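Local coordinates for protein transaminase (Bacillus megaterium, PDB 5G0A) that probably transfers amino groups between amines and carbonyl compounds with S selectivity, using pyridoxal-5'-phosphate as cofactor, at residues 104-107 with 108-111; 215-218 with 219-223; 248-251 with 252-255; 318-322 with 323-327; 369-372 with 373-377. All coordinates share one frame; numbering follows the deposited sequence.

In the fold
All five contacts are local, each within one continuous run of the class-III aminotransferase chain, and they follow one another in sequence. Contacts 2 and 3 touch: helices 214-226 and 251-262 pack together, with S215 OG 3.5 Å from Y251 CD1 and V216 CG2 3.8 Å from the same ring atom. Contact 1 leads into strand 112-118, and contact 4 closes helix 314-321, which follows the neighbouring strand 308-313; their nearest atoms are about 9 Å apart. Contacts 4 and 5 lie on opposite sides of the chain's centre, their centres about 54 Å apart. None lines the cofactor pocket; the I252 side chain of contact 3 is about 12 Å from a bound pyridoxal-5'-phosphate, and W325 of contact 4 about 14 Å.

Contact 1. Residues 104-107 with 108-111; sequences DILG and DEDW
L106 and E109 are the ends of a type I beta turn that follows helix 92-105, and the backbone bond between them closes it: E109 N donates to L106 O over 3.0 Å with an N-H...O angle of 157°. Side-chain contact between the same two residues is slight: the L106 methyl CD2 lies 3.9 Å from OE1 at the carboxylate end of the extended E109 chain. The carboxylate finds its polar partners further on, OE1 accepting from Y284 OH and, weakly, from W111 NE1 at 3.1 Å in the indole plane, W111 NE1 also bonding Y284 OH, while OE2 takes Q285 NE2. Two waters bridge backbone carbonyls to aspartates around the turn. One donates to I105 O (2.7 Å) and to D108 OD1 (2.6 Å), an arrangement made possible by chi1 of 63°, which turns the D108 carboxylate back over the turn toward the last helical residue. The other donates to G107 O (2.9 Å) and D110 OD1 (2.6 Å). The turn thus leads from helix 92-105, where I105 packs on L345 and M349 of helix 335-350, into strand 112-118, with L106 and W111 both resting on L311 of the adjacent strand 308-313.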
loop_
_atom_site.group_PDB
_atom_site.type_symbol
_atom_site.label_atom_id
_atom_site.label_comp_id
_atom_site.label_asym_id
_atom_site.label_seq_id
_atom_site.Cartn_x
_atom_site.Cartn_y
_atom_site.Cartn_z
ATOM N N ASP B 104 36.270 18.052 10.301
ATOM C CA ASP B 104 36.791 18.224 11.678
ATOM C C ASP B 104 36.390 17.130 12.674
ATOM O O ASP B 104 37.081 16.869 13.659
ATOM C CB ASP B 104 36.442 19.620 12.226
ATOM C CG ASP B 104 36.888 20.736 11.299
ATOM O OD1 ASP B 104 37.856 20.536 10.515
ATOM O OD2 ASP B 104 36.273 21.820 11.351
ATOM N N ILE B 105 35.256 16.486 12.418
ATOM C CA ILE B 105 34.803 15.380 13.230
ATOM C C ILE B 105 35.114 14.020 12.574
ATOM O O ILE B 105 35.676 13.118 13.220
ATOM C CB ILE B 105 33.286 15.544 13.520
ATOM C CG1 ILE B 105 33.086 16.809 14.390
ATOM C CG2 ILE B 105 32.723 14.278 14.160
ATOM C CD1 ILE B 105 31.658 17.108 14.833
ATOM N N LEU B 106 34.763 13.879 11.300
ATOM C CA LEU B 106 34.919 12.588 10.590
ATOM C C LEU B 106 36.079 12.580 9.582
ATOM O O LEU B 106 36.113 11.769 8.632
ATOM C CB LEU B 106 33.596 12.221 9.888
ATOM C CG LEU B 106 32.439 11.869 10.826
ATOM C CD1 LEU B 106 31.176 11.696 9.964
ATOM C CD2 LEU B 106 32.713 10.600 11.656
ATOM N N GLY B 107 37.047 13.470 9.784
ATOM C CA GLY B 107 38.190 13.549 8.857
ATOM C C GLY B 107 39.036 12.289 8.795
ATOM O O GLY B 107 39.796 12.103 7.844
ATOM N N ASP B 108 38.908 11.433 9.811
ATOM C CA ASP B 108 39.609 10.140 9.857
ATOM C C ASP B 108 38.903 9.012 9.104
ATOM O O ASP B 108 39.378 7.864 9.084
ATOM C CB ASP B 108 39.921 9.712 11.296
ATOM C CG ASP B 108 38.655 9.473 12.151
ATOM O OD1 ASP B 108 37.581 10.054 11.852
ATOM O OD2 ASP B 108 38.765 8.731 13.148
ATOM N N GLU B 109 37.786 9.338 8.461
ATOM C CA GLU B 109 37.036 8.312 7.711
ATOM C C GLU B 109 36.806 8.807 6.302
ATOM O O GLU B 109 36.596 10.009 6.090
ATOM C CB GLU B 109 35.707 7.993 8.422
ATOM C CG GLU B 109 35.891 7.468 9.834
ATOM C CD GLU B 109 34.590 7.091 10.532
ATOM O OE1 GLU B 109 33.500 7.217 9.911
ATOM O OE2 GLU B 109 34.659 6.664 11.708
ATOM N N ASP B 110 36.839 7.894 5.324
ATOM C CA ASP B 110 36.711 8.295 3.927
ATOM C C ASP B 110 35.295 8.216 3.336
ATOM O O ASP B 110 35.067 8.722 2.244
ATOM C CB ASP B 110 37.698 7.510 3.042
ATOM C CG ASP B 110 39.134 7.970 3.226
ATOM O OD1 ASP B 110 39.353 9.004 3.886
ATOM O OD2 ASP B 110 40.045 7.306 2.694
ATOM N N TRP B 111 34.372 7.603 4.059
ATOM C CA TRP B 111 32.992 7.449 3.537
ATOM C C TRP B 111 32.229 8.777 3.387
ATOM O O TRP B 111 31.464 8.919 2.442
ATOM C CB TRP B 111 32.178 6.443 4.355
ATOM C CG TRP B 111 31.555 6.958 5.656
ATOM C CD1 TRP B 111 32.127 6.946 6.905
ATOM C CD2 TRP B 111 30.239 7.522 5.830
ATOM N NE1 TRP B 111 31.266 7.483 7.830
ATOM C CE2 TRP B 111 30.102 7.852 7.209
ATOM C CE3 TRP B 111 29.189 7.816 4.959
ATOM C CZ2 TRP B 111 28.936 8.439 7.735
ATOM C CZ3 TRP B 111 28.017 8.381 5.481
ATOM C CH2 TRP B 111 27.902 8.687 6.853
HETATM O O HOH W 1 35.822 10.488 13.783
HETATM O O HOH W 2 40.360 9.853 6.172
#

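Contact 2. Residues 215-218 with 219-223; sequences SVKY and TRRMI
Y218 and M222 form an i to i+4 Met-aromatic contact on helix 214-226. The thioether chain crosses the phenol obliquely: M222 CG sits over one ring face, 4.0 Å from the centroid and displaced toward the rim, while SD is 3.6 Å from Y218 CE2. Chi1 of -174° swings the Y218 ring along the helix toward M222. That ring also meets Y218 of the second subunit edge-to-face, so the pair lies at a subunit interface. Next to Y218, K217 runs past R220, its CG 3.6 Å from R220 NH2. The like charges of K217 NZ and R220 NH2 are 4.3 Å apart, a closeness probably eased by acidic partners: R220 pairs with E212 and E224, and R221 with E145 of the second subunit. T219 turns its hydroxyl back along the helix, beside its own N. S215 O therefore takes two bonds, from T219 OG1 at 2.7 Å and from T219 N at 3.1 Å, arriving from opposite faces of the carbonyl plane.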
loop_
_atom_site.group_PDB
_atom_site.type_symbol
_atom_site.label_atom_id
_atom_site.label_comp_id
_atom_site.label_asym_id
_atom_site.label_seq_id
_atom_site.Cartn_x
_atom_site.Cartn_y
_atom_site.Cartn_z
ATOM N N SER B 215 20.078 -13.770 14.185
ATOM C CA SER B 215 19.378 -12.547 13.798
ATOM C C SER B 215 19.801 -12.083 12.406
ATOM O O SER B 215 18.947 -11.738 11.580
ATOM C CB SER B 215 19.605 -11.439 14.830
ATOM O OG SER B 215 20.975 -11.103 14.863
ATOM N N VAL B 216 21.116 -12.036 12.166
ATOM C CA VAL B 216 21.661 -11.673 10.858
ATOM C C VAL B 216 21.281 -12.692 9.776
ATOM O O VAL B 216 20.886 -12.322 8.655
ATOM C CB VAL B 216 23.197 -11.478 10.919
ATOM C CG1 VAL B 216 23.772 -11.243 9.528
ATOM C CG2 VAL B 216 23.560 -10.332 11.873
ATOM N N LYS B 217 21.400 -13.979 10.101
ATOM C CA LYS B 217 21.023 -15.035 9.152
ATOM C C LYS B 217 19.605 -14.857 8.627
ATOM O O LYS B 217 19.357 -14.920 7.420
ATOM C CB LYS B 217 21.171 -16.439 9.782
ATOM C CG LYS B 217 20.678 -17.557 8.869
ATOM C CD LYS B 217 20.269 -18.811 9.627
ATOM C CE LYS B 217 19.703 -19.854 8.674
ATOM N NZ LYS B 217 20.770 -20.598 7.943
ATOM N N TYR B 218 18.662 -14.640 9.532
ATOM C CA TYR B 218 17.290 -14.537 9.115
ATOM C C TYR B 218 17.023 -13.220 8.382
ATOM O O TYR B 218 16.214 -13.181 7.455
ATOM C CB TYR B 218 16.311 -14.759 10.272
ATOM C CG TYR B 218 14.890 -14.787 9.784
ATOM C CD1 TYR B 218 14.486 -15.715 8.808
ATOM C CD2 TYR B 218 13.949 -13.873 10.248
ATOM C CE1 TYR B 218 13.192 -15.740 8.335
ATOM C CE2 TYR B 218 12.645 -13.894 9.776
ATOM C CZ TYR B 218 12.272 -14.829 8.823
ATOM O OH TYR B 218 10.983 -14.862 8.341
ATOM N N THR B 219 17.725 -12.154 8.781
ATOM C CA THR B 219 17.648 -10.889 8.030
ATOM C C THR B 219 18.068 -11.115 6.571
ATOM O O THR B 219 17.405 -10.677 5.631
ATOM C CB THR B 219 18.534 -9.786 8.670
ATOM O OG1 THR B 219 18.184 -9.622 10.048
ATOM C CG2 THR B 219 18.364 -8.441 7.952
ATOM N N ARG B 220 19.170 -11.829 6.380
ATOM C CA ARG B 220 19.669 -12.097 5.028
ATOM C C ARG B 220 18.650 -12.937 4.245
ATOM O O ARG B 220 18.394 -12.660 3.086
ATOM C CB ARG B 220 21.001 -12.841 5.110
ATOM C CG ARG B 220 21.587 -13.221 3.755
ATOM C CD ARG B 220 22.843 -14.076 3.892
ATOM N NE ARG B 220 22.725 -15.144 4.887
ATOM C CZ ARG B 220 22.213 -16.358 4.668
ATOM N NH1 ARG B 220 21.729 -16.698 3.477
ATOM N NH2 ARG B 220 22.171 -17.237 5.662
ATOM N N ARG B 221 18.086 -13.951 4.899
ATOM C CA ARG B 221 17.058 -14.811 4.283
ATOM C C ARG B 221 15.855 -14.010 3.799
ATOM O O ARG B 221 15.321 -14.270 2.720
ATOM C CB ARG B 221 16.604 -15.899 5.269
ATOM C CG ARG B 221 17.580 -17.044 5.462
ATOM C CD ARG B 221 17.229 -18.223 4.554
ATOM N NE ARG B 221 16.005 -18.913 4.969
ATOM C CZ ARG B 221 15.933 -20.160 5.450
ATOM N NH1 ARG B 221 17.021 -20.909 5.607
ATOM N NH2 ARG B 221 14.750 -20.665 5.770
ATOM N N MET B 222 15.422 -13.040 4.615
ATOM C CA MET B 222 14.297 -12.194 4.255
ATOM C C MET B 222 14.633 -11.362 3.032
ATOM O O MET B 222 13.828 -11.224 2.127
ATOM C CB MET B 222 13.918 -11.261 5.417
ATOM C CG MET B 222 13.219 -11.938 6.584
ATOM S SD MET B 222 13.102 -10.767 7.967
ATOM C CE MET B 222 12.397 -9.400 7.089
ATOM N N ILE B 223 15.847 -10.797 2.996
ATOM C CA ILE B 223 16.260 -10.031 1.828
ATOM C C ILE B 223 16.346 -10.896 0.567
ATOM O O ILE B 223 15.982 -10.450 -0.513
ATOM C CB ILE B 223 17.590 -9.275 2.081
ATOM C CG1 ILE B 223 17.353 -8.266 3.220
ATOM C CG2 ILE B 223 18.098 -8.583 0.817
ATOM C CD1 ILE B 223 18.643 -7.707 3.806
#

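Contact 3. Residues 248-251 with 252-255; sequences PYEY and IPQI
The start of helix 251-262, entered through a type I beta turn from P248 to Y251, sets the Y251 ring against I255, one helical turn on. I255 CG1 lies above one face of the phenol, 3.7 Å from the centroid and 26° off the ring normal, nearest to Y251 CZ at 3.4 Å, a close CH-pi contact. The ring reaches this place because its CG is anti to the backbone N (chi1 180°), which lays it along the helix. I252 adds its CD1 methyl, 3.9 Å from Y251 CD2. The first helical backbone bonds run from Q254 N to E250 O and from I255 N to Y251 O, the latter 2.8 Å long. P253 has no amide hydrogen to give; its CD instead packs 3.3 Å from Y249 O, which suits a proline in the first turn of a helix. A water spans the entry, donating to P248 O and accepting from I252 N, each at 2.9 Å, and so serves an amide in the first turn. The polar ends are held from outside: R144 hydrogen-bonds Y251 OH, and Q254 bonds the backbone of G211 and L213. The helix packs by Y251, Q254 and I255 on V216 of helix 214-226, and by I252 and I255 on W266 of strand 265-269.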
loop_
_atom_site.group_PDB
_atom_site.type_symbol
_atom_site.label_atom_id
_atom_site.label_comp_id
_atom_site.label_asym_id
_atom_site.label_seq_id
_atom_site.Cartn_x
_atom_site.Cartn_y
_atom_site.Cartn_z
ATOM N N PRO B 248 24.860 -7.598 20.707
ATOM C CA PRO B 248 26.124 -8.310 20.838
ATOM C C PRO B 248 27.140 -7.637 19.935
ATOM O O PRO B 248 26.797 -7.226 18.818
ATOM C CB PRO B 248 25.795 -9.707 20.304
ATOM C CG PRO B 248 24.623 -9.506 19.397
ATOM C CD PRO B 248 23.822 -8.420 20.057
ATOM N N TYR B 249 28.371 -7.502 20.415
ATOM C CA TYR B 249 29.404 -6.789 19.673
ATOM C C TYR B 249 29.403 -7.103 18.181
ATOM O O TYR B 249 29.692 -6.238 17.367
ATOM C CB TYR B 249 30.807 -7.084 20.235
ATOM C CG TYR B 249 31.864 -6.386 19.420
ATOM C CD1 TYR B 249 32.126 -5.033 19.618
ATOM C CD2 TYR B 249 32.556 -7.057 18.405
ATOM C CE1 TYR B 249 33.071 -4.372 18.857
ATOM C CE2 TYR B 249 33.499 -6.397 17.628
ATOM C CZ TYR B 249 33.749 -5.057 17.864
ATOM O OH TYR B 249 34.681 -4.379 17.112
ATOM N N GLU B 250 29.114 -8.356 17.832
ATOM C CA GLU B 250 29.294 -8.829 16.475
ATOM C C GLU B 250 28.198 -8.425 15.487
ATOM O O GLU B 250 28.397 -8.507 14.277
ATOM C CB GLU B 250 29.411 -10.346 16.460
ATOM C CG GLU B 250 30.659 -10.820 15.749
ATOM C CD GLU B 250 31.907 -10.145 16.282
ATOM O OE1 GLU B 250 32.176 -10.286 17.489
ATOM O OE2 GLU B 250 32.609 -9.460 15.499
ATOM N N TYR B 251 27.045 -8.045 16.010
ATOM C CA TYR B 251 25.885 -7.726 15.153
ATOM C C TYR B 251 26.176 -6.672 14.070
ATOM O O TYR B 251 25.951 -6.922 12.874
ATOM C CB TYR B 251 24.675 -7.332 16.017
ATOM C CG TYR B 251 23.472 -6.990 15.167
ATOM C CD1 TYR B 251 22.605 -7.993 14.712
ATOM C CD2 TYR B 251 23.238 -5.665 14.773
ATOM C CE1 TYR B 251 21.507 -7.686 13.901
ATOM C CE2 TYR B 251 22.144 -5.341 13.972
ATOM C CZ TYR B 251 21.288 -6.343 13.544
ATOM O OH TYR B 251 20.219 -6.006 12.754
ATOM N N ILE B 252 26.679 -5.504 14.479
ATOM C CA ILE B 252 26.922 -4.410 13.536
ATOM C C ILE B 252 27.981 -4.752 12.470
ATOM O O ILE B 252 27.745 -4.562 11.281
ATOM C CB ILE B 252 27.198 -3.053 14.267
ATOM C CG1 ILE B 252 25.914 -2.548 14.963
ATOM C CG2 ILE B 252 27.744 -2.007 13.291
ATOM C CD1 ILE B 252 24.754 -2.199 13.999
ATOM N N PRO B 253 29.145 -5.293 12.881
ATOM C CA PRO B 253 30.051 -5.737 11.828
ATOM C C PRO B 253 29.406 -6.754 10.880
ATOM O O PRO B 253 29.659 -6.714 9.667
ATOM C CB PRO B 253 31.239 -6.355 12.617
ATOM C CG PRO B 253 31.221 -5.627 13.917
ATOM C CD PRO B 253 29.760 -5.377 14.220
ATOM N N GLN B 254 28.567 -7.641 11.413
ATOM C CA GLN B 254 27.911 -8.623 10.544
ATOM C C GLN B 254 26.877 -8.000 9.601
ATOM O O GLN B 254 26.724 -8.443 8.472
ATOM C CB GLN B 254 27.328 -9.776 11.346
ATOM C CG GLN B 254 28.398 -10.788 11.734
ATOM C CD GLN B 254 27.824 -12.050 12.365
ATOM O OE1 GLN B 254 26.659 -12.394 12.179
ATOM N NE2 GLN B 254 28.667 -12.761 13.107
ATOM N N ILE B 255 26.183 -6.966 10.064
ATOM C CA ILE B 255 25.254 -6.243 9.190
ATOM C C ILE B 255 25.984 -5.485 8.089
ATOM O O ILE B 255 25.529 -5.463 6.941
ATOM C CB ILE B 255 24.321 -5.306 9.999
ATOM C CG1 ILE B 255 23.264 -6.125 10.764
ATOM C CG2 ILE B 255 23.686 -4.233 9.100
ATOM C CD1 ILE B 255 22.273 -6.939 9.925
HETATM O O HOH W 3 27.030 -4.823 17.270
#

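Contact 4. Residues 318-322 with 323-327; sequences AFMDK and HRWES. Unlike the reference sequence in segment 318-322: A318 (reference Glu), K322 (reference Arg).
Two aromatic contacts join the end of helix 314-321 to the chain that leaves it, one to H323 in the connection and one to W325 in the short strand 324-325, at an interface with the third subunit. In the first, H323 turns an edge onto the face of F319: the imidazole CE1 lies 3.5 Å from F319 CE1, with the ring planes at 56°. The adjoining ND1 gives a weak hydrogen bond to F319 O, 3.0 Å away near the imidazole plane, and this helps set the rotation of the ring. The backbone turns out of the helix with H323 N bonded to M320 O at 3.1 Å. The second is a Met-aromatic contact made mainly as a CH-pi contact of the methyl. M320 is bent at both chi2 and chi3, near -65° each, a curl that sets CE over the middle of the indole, 3.4 Å from W325 CD2 and 3.6 Å from the six-membered-ring centroid; SD stays farther off, above the same face. S327 CB covers the opposite face of W325. Around the indole lie T127, I131 and L134 of helix 121-136, while R324 and W325 pair antiparallel with a strand of the third subunit, and S166 of the third subunit is the polar partner of the indole.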
loop_
_atom_site.group_PDB
_atom_site.type_symbol
_atom_site.label_atom_id
_atom_site.label_comp_id
_atom_site.label_asym_id
_atom_site.label_seq_id
_atom_site.Cartn_x
_atom_site.Cartn_y
_atom_site.Cartn_z
ATOM N N ALA B 318 27.785 11.732 -5.186
ATOM C CA ALA B 318 28.147 11.908 -6.593
ATOM C C ALA B 318 26.946 11.611 -7.508
ATOM O O ALA B 318 26.731 12.296 -8.498
ATOM C CB ALA B 318 29.343 11.017 -6.948
ATOM N N PHE B 319 26.143 10.620 -7.119
ATOM C CA PHE B 319 24.940 10.266 -7.852
ATOM C C PHE B 319 23.913 11.390 -7.753
ATOM O O PHE B 319 23.419 11.887 -8.768
ATOM C CB PHE B 319 24.353 8.963 -7.311
ATOM C CG PHE B 319 22.959 8.677 -7.816
ATOM C CD1 PHE B 319 22.756 8.071 -9.057
ATOM C CD2 PHE B 319 21.843 9.018 -7.042
ATOM C CE1 PHE B 319 21.470 7.788 -9.505
ATOM C CE2 PHE B 319 20.552 8.745 -7.500
ATOM C CZ PHE B 319 20.368 8.129 -8.730
ATOM N N MET B 320 23.620 11.819 -6.526
ATOM C CA MET B 320 22.633 12.902 -6.338
ATOM C C MET B 320 23.034 14.169 -7.086
ATOM O O MET B 320 22.197 14.846 -7.699
ATOM C CB MET B 320 22.404 13.178 -4.843
ATOM C CG MET B 320 21.765 11.988 -4.119
ATOM S SD MET B 320 20.071 11.572 -4.616
ATOM C CE MET B 320 19.107 13.006 -4.103
ATOM N N ASP B 321 24.334 14.454 -7.089
ATOM C CA ASP B 321 24.876 15.630 -7.766
ATOM C C ASP B 321 24.623 15.695 -9.272
ATOM O O ASP B 321 24.677 16.783 -9.859
ATOM C CB ASP B 321 26.392 15.697 -7.551
ATOM C CG ASP B 321 26.787 16.357 -6.232
ATOM O OD1 ASP B 321 25.925 16.877 -5.478
ATOM O OD2 ASP B 321 28.003 16.370 -5.961
ATOM N N LYS B 322 24.367 14.545 -9.895
ATOM C CA LYS B 322 24.137 14.489 -11.343
ATOM C C LYS B 322 22.704 14.831 -11.745
ATOM O O LYS B 322 22.399 14.894 -12.932
ATOM C CB LYS B 322 24.499 13.104 -11.905
ATOM C CG LYS B 322 25.991 12.816 -11.911
ATOM C CD LYS B 322 26.229 11.350 -12.247
ATOM C CE LYS B 322 27.715 11.019 -12.142
ATOM N NZ LYS B 322 28.484 11.414 -13.359
ATOM N N HIS B 323 21.830 15.058 -10.764
ATOM C CA HIS B 323 20.412 15.295 -11.041
ATOM C C HIS B 323 19.898 16.545 -10.359
ATOM O O HIS B 323 20.570 17.105 -9.471
ATOM C CB HIS B 323 19.610 14.079 -10.544
ATOM C CG HIS B 323 20.097 12.787 -11.107
ATOM N ND1 HIS B 323 20.936 11.940 -10.412
ATOM C CD2 HIS B 323 19.917 12.225 -12.323
ATOM C CE1 HIS B 323 21.217 10.892 -11.165
ATOM N NE2 HIS B 323 20.609 11.036 -12.325
ATOM N N ARG B 324 18.721 16.991 -10.799
ATOM C CA ARG B 324 17.989 18.064 -10.133
ATOM C C ARG B 324 17.022 17.390 -9.164
ATOM O O ARG B 324 16.127 16.659 -9.582
ATOM C CB ARG B 324 17.207 18.905 -11.134
ATOM C CG ARG B 324 18.108 19.683 -12.078
ATOM C CD ARG B 324 17.292 20.475 -13.061
ATOM N NE ARG B 324 18.172 21.339 -13.859
ATOM C CZ ARG B 324 17.858 21.864 -15.037
ATOM N NH1 ARG B 324 16.693 21.605 -15.620
ATOM N NH2 ARG B 324 18.743 22.658 -15.633
ATOM N N TRP B 325 17.211 17.647 -7.875
ATOM C CA TRP B 325 16.417 16.978 -6.837
ATOM C C TRP B 325 15.311 17.931 -6.391
ATOM O O TRP B 325 15.597 19.000 -5.881
ATOM C CB TRP B 325 17.315 16.629 -5.652
ATOM C CG TRP B 325 16.650 15.816 -4.579
ATOM C CD1 TRP B 325 15.523 15.026 -4.707
ATOM C CD2 TRP B 325 17.132 15.618 -3.250
ATOM N NE1 TRP B 325 15.272 14.369 -3.511
ATOM C CE2 TRP B 325 16.234 14.728 -2.601
ATOM C CE3 TRP B 325 18.232 16.120 -2.528
ATOM C CZ2 TRP B 325 16.405 14.327 -1.266
ATOM C CZ3 TRP B 325 18.410 15.724 -1.196
ATOM C CH2 TRP B 325 17.503 14.819 -0.583
ATOM N N GLU B 326 14.054 17.531 -6.605
ATOM C CA GLU B 326 12.908 18.437 -6.454
ATOM C C GLU B 326 12.341 18.364 -5.040
ATOM O O GLU B 326 11.157 18.020 -4.838
ATOM C CB GLU B 326 11.830 18.058 -7.458
ATOM C CG GLU B 326 12.275 18.299 -8.909
ATOM C CD GLU B 326 11.200 17.911 -9.909
ATOM O OE1 GLU B 326 10.695 16.785 -9.811
ATOM O OE2 GLU B 326 10.876 18.712 -10.814
ATOM N N SER B 327 13.185 18.710 -4.069
ATOM C CA SER B 327 12.789 18.581 -2.664
ATOM C C SER B 327 13.022 19.892 -1.941
ATOM O O SER B 327 14.135 20.449 -1.982
ATOM C CB SER B 327 13.589 17.459 -2.001
ATOM O OG SER B 327 12.962 17.000 -0.800
#

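Contact 5. Residues 369-372 with 373-377; sequences ELLQ and EKHKS
E369 O receives E373 N at 3.1 Å, a regular bond of helix 353-374 with an angle of 151°. The E373 chain runs back beside that carbonyl, its CG 3.5 Å from E369 O, and the two carboxylates keep apart, E369 OE1 lying 5.4 Å from E373 OE2. The L370 methyl CD2 comes 3.9 Å from E373 OE1, and the L370 carbonyl gets a weak bond from K374 N. At L371 the helix gives way: L371 O is reached by K374 N at 3.2 Å, from above the carbonyl plane, and by H375 N at 2.7 Å in a weak, strongly bent bond. The L371 side chain lies alongside H375, pointing the same way, its CD2 3.7 Å from the imidazole CD2. Chi1 of -68° keeps this ring beside its own backbone N, where L371 O sits near the ring plane at its edge. Both imidazole nitrogens have acidic partners: NE2 bonds D462 of helix 451-468, which also pairs with K374, and ND1 bonds E469 just past that helix. Q372 O takes a weak bond from H375 N. This mixture of i+3 and i+4 bonds, several of them weak, marks the irregular C-terminal end of helix 353-374, before strand 378-384.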
loop_
_atom_site.group_PDB
_atom_site.type_symbol
_atom_site.label_atom_id
_atom_site.label_comp_id
_atom_site.label_asym_id
_atom_site.label_seq_id
_atom_site.Cartn_x
_atom_site.Cartn_y
_atom_site.Cartn_z
ATOM N N GLU B 369 28.239 -1.198 38.784
ATOM C CA GLU B 369 28.806 -2.434 39.355
ATOM C C GLU B 369 28.484 -2.538 40.850
ATOM O O GLU B 369 27.993 -3.567 41.316
ATOM C CB GLU B 369 30.317 -2.502 39.149
ATOM C CG GLU B 369 30.754 -2.959 37.768
ATOM C CD GLU B 369 32.266 -2.965 37.616
ATOM O OE1 GLU B 369 32.965 -2.691 38.615
ATOM O OE2 GLU B 369 32.759 -3.243 36.501
ATOM N N LEU B 370 28.730 -1.456 41.586
ATOM C CA LEU B 370 28.469 -1.426 43.029
ATOM C C LEU B 370 26.986 -1.576 43.371
ATOM O O LEU B 370 26.635 -2.293 44.311
ATOM C CB LEU B 370 29.057 -0.164 43.670
ATOM C CG LEU B 370 30.582 -0.030 43.716
ATOM C CD1 LEU B 370 30.987 1.421 43.950
ATOM C CD2 LEU B 370 31.200 -0.946 44.772
ATOM N N LEU B 371 26.118 -0.914 42.601
ATOM C CA LEU B 371 24.672 -1.080 42.755
ATOM C C LEU B 371 24.202 -2.503 42.470
ATOM O O LEU B 371 23.327 -3.018 43.167
ATOM C CB LEU B 371 23.895 -0.083 41.874
ATOM C CG LEU B 371 23.814 1.349 42.411
ATOM C CD1 LEU B 371 23.102 2.274 41.426
ATOM C CD2 LEU B 371 23.115 1.370 43.762
ATOM N N GLN B 372 24.777 -3.134 41.452
ATOM C CA GLN B 372 24.392 -4.507 41.107
ATOM C C GLN B 372 24.779 -5.510 42.204
ATOM O O GLN B 372 24.044 -6.458 42.472
ATOM C CB GLN B 372 24.989 -4.932 39.764
ATOM C CG GLN B 372 24.491 -6.303 39.310
ATOM C CD GLN B 372 24.953 -6.702 37.927
ATOM O OE1 GLN B 372 25.828 -6.068 37.334
ATOM N NE2 GLN B 372 24.361 -7.765 37.400
ATOM N N GLU B 373 25.924 -5.282 42.836
ATOM C CA GLU B 373 26.402 -6.158 43.914
ATOM C C GLU B 373 25.525 -6.024 45.162
ATOM O O GLU B 373 25.469 -6.934 45.989
ATOM C CB GLU B 373 27.873 -5.861 44.228
ATOM C CG GLU B 373 28.838 -6.424 43.187
ATOM C CD GLU B 373 30.149 -5.656 43.071
ATOM O OE1 GLU B 373 30.292 -4.584 43.692
ATOM O OE2 GLU B 373 31.049 -6.128 42.341
ATOM N N LYS B 374 24.824 -4.895 45.267
ATOM C CA LYS B 374 23.966 -4.592 46.412
ATOM C C LYS B 374 22.470 -4.790 46.111
ATOM O O LYS B 374 21.662 -4.925 47.040
ATOM C CB LYS B 374 24.272 -3.171 46.926
ATOM C CG LYS B 374 23.120 -2.425 47.590
ATOM C CD LYS B 374 23.600 -1.416 48.627
ATOM C CE LYS B 374 24.289 -0.212 48.006
ATOM N NZ LYS B 374 24.730 0.765 49.041
ATOM N N HIS B 375 22.112 -4.831 44.824
ATOM C CA HIS B 375 20.715 -4.922 44.402
ATOM C C HIS B 375 20.451 -6.028 43.394
ATOM O O HIS B 375 20.794 -5.898 42.219
ATOM C CB HIS B 375 20.250 -3.595 43.786
ATOM C CG HIS B 375 20.160 -2.472 44.763
ATOM N ND1 HIS B 375 19.171 -2.403 45.720
ATOM C CD2 HIS B 375 20.919 -1.364 44.920
ATOM C CE1 HIS B 375 19.330 -1.302 46.431
ATOM N NE2 HIS B 375 20.386 -0.655 45.969
ATOM N N LYS B 376 19.785 -7.088 43.849
ATOM C CA LYS B 376 19.506 -8.254 43.010
ATOM C C LYS B 376 18.409 -7.974 41.974
ATOM O O LYS B 376 18.182 -8.784 41.071
ATOM C CB LYS B 376 19.184 -9.479 43.879
ATOM C CG LYS B 376 20.333 -9.855 44.812
ATOM C CD LYS B 376 20.052 -11.084 45.664
ATOM C CE LYS B 376 21.240 -11.350 46.579
ATOM N NZ LYS B 376 21.169 -12.657 47.293
ATOM N N SER B 377 17.749 -6.821 42.102
ATOM C CA SER B 377 16.791 -6.343 41.099
ATOM C C SER B 377 17.481 -5.869 39.816
ATOM O O SER B 377 16.821 -5.679 38.790
ATOM C CB SER B 377 15.922 -5.214 41.662
ATOM O OG SER B 377 16.711 -4.071 41.966
#